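Protein of unknown function with a Fic domain (Bacteroides thetaiotaomicron VPI-5482, PDB 3CUC) is of unknown function but belongs to the Fic/DOC family, folding as a mostly helical protein that contains a Fic domain. Local coordinates at residues L256-V259 with N260-S264. Residues are numbered along the deposited sequence; the frame is centred on the assembly and turned at random.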
# COMPACT_ATOMS: atom_id res chain seq x y z
N LEU A 256 -12.15 -6.05 10.67
CA LEU A 256 -11.69 -7.44 10.73
C LEU A 256 -11.67 -8.17 9.37
O LEU A 256 -10.71 -8.89 9.07
CB LEU A 256 -12.51 -8.21 11.76
CG LEU A 256 -11.92 -9.51 12.31
CD1 LEU A 256 -12.11 -9.58 13.83
CD2 LEU A 256 -12.55 -10.72 11.62
N PRO A 257 -12.71 -7.98 8.52
CA PRO A 257 -12.65 -8.62 7.19
C PRO A 257 -11.45 -8.17 6.34
O PRO A 257 -10.90 -8.97 5.57
CB PRO A 257 -13.98 -8.22 6.53
CG PRO A 257 -14.85 -7.72 7.63
CD PRO A 257 -13.95 -7.21 8.71
N PHE A 258 -11.05 -6.90 6.47
CA PHE A 258 -9.90 -6.37 5.74
C PHE A 258 -8.59 -6.83 6.37
O PHE A 258 -7.59 -6.99 5.66
CB PHE A 258 -9.95 -4.84 5.66
CG PHE A 258 -8.83 -4.23 4.86
CD1 PHE A 258 -8.66 -4.55 3.52
CD2 PHE A 258 -7.95 -3.32 5.44
CE1 PHE A 258 -7.63 -4.00 2.78
CE2 PHE A 258 -6.92 -2.76 4.70
CZ PHE A 258 -6.76 -3.10 3.37
N VAL A 259 -8.57 -7.01 7.69
CA VAL A 259 -7.39 -7.58 8.35
C VAL A 259 -7.17 -8.99 7.80
O VAL A 259 -6.04 -9.35 7.45
CB VAL A 259 -7.52 -7.62 9.90
CG1 VAL A 259 -6.25 -8.17 10.52
CG2 VAL A 259 -7.81 -6.23 10.46
N ASN A 260 -8.24 -9.77 7.71
CA ASN A 260 -8.15 -11.11 7.15
C ASN A 260 -7.66 -11.07 5.71
O ASN A 260 -6.82 -11.89 5.31
CB ASN A 260 -9.48 -11.86 7.24
CG ASN A 260 -9.87 -12.21 8.67
OD1 ASN A 260 -9.01 -12.31 9.56
ND2 ASN A 260 -11.16 -12.42 8.90
N TYR A 261 -8.17 -10.12 4.93
CA TYR A 261 -7.77 -9.99 3.53
C TYR A 261 -6.26 -9.79 3.36
O TYR A 261 -5.62 -10.49 2.57
CB TYR A 261 -8.52 -8.85 2.85
CG TYR A 261 -8.26 -8.77 1.36
CD1 TYR A 261 -8.51 -9.86 0.54
CD2 TYR A 261 -7.73 -7.62 0.78
CE1 TYR A 261 -8.26 -9.81 -0.83
CE2 TYR A 261 -7.48 -7.56 -0.59
CZ TYR A 261 -7.75 -8.66 -1.38
OH TYR A 261 -7.49 -8.60 -2.73
N LEU A 262 -5.70 -8.85 4.10
CA LEU A 262 -4.26 -8.60 4.05
C LEU A 262 -3.49 -9.84 4.51
O LEU A 262 -2.41 -10.13 4.00
CB LEU A 262 -3.87 -7.38 4.88
CG LEU A 262 -4.36 -6.00 4.41
CD1 LEU A 262 -3.65 -4.90 5.19
CD2 LEU A 262 -4.15 -5.81 2.92
N SER A 263 -4.03 -10.56 5.48
CA SER A 263 -3.40 -11.79 5.95
C SER A 263 -3.33 -12.84 4.86
O SER A 263 -2.32 -13.53 4.72
CB SER A 263 -4.12 -12.33 7.18
OG SER A 263 -4.15 -11.35 8.20
N SER A 264 -4.39 -12.96 4.06
CA SER A 264 -4.38 -13.91 2.96
C SER A 264 -3.33 -13.52 1.89
O SER A 264 -2.71 -14.39 1.29
CB SER A 264 -5.77 -14.05 2.35
OG SER A 264 -6.19 -12.83 1.76
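F258 packs against L262 one turn further along the same alpha-helix, in a local i to i+4 contact within the first turns of helix 256-277. This is the last long helix modelled in the mainly helical Fic protein. Its inner side rests on helices 178-192 and 226-240. The L262 side chain lies over one face of the F258 ring. L262 CG sits 4.2 Å from the centroid of the F258 ring and 20° off the ring normal, a CH-pi contact displaced toward the rim. CD2 of L262 comes 3.8 Å from F258 CZ. F258 CG stands anti to the backbone N (chi1 -177°), and from CB the ring leans forward toward the L262 side chain. A183 also touches both side chains, and the ring of H186 meets that of F258. Y261 adds a lighter contact. F258 CE1 lies near the plane of the Y261 ring, at its edge, 4.1 Å from Y261 CD2, while the hydroxyl of Y261 is hydrogen-bonded to D225. On the more exposed side, L256 CD2 lies 3.5 Å from ND2 of N260. Backbone i to i+4 hydrogen bonds join the segments, including L262 N to F258 O. The carbonyl of V259 takes two donors from S263, which reach it from opposite faces of its plane. S263 N is hydrogen-bonded to V259 O at 3.1 Å, and S263 OG donates to V259 O at 2.9 Å from above the carbonyl plane.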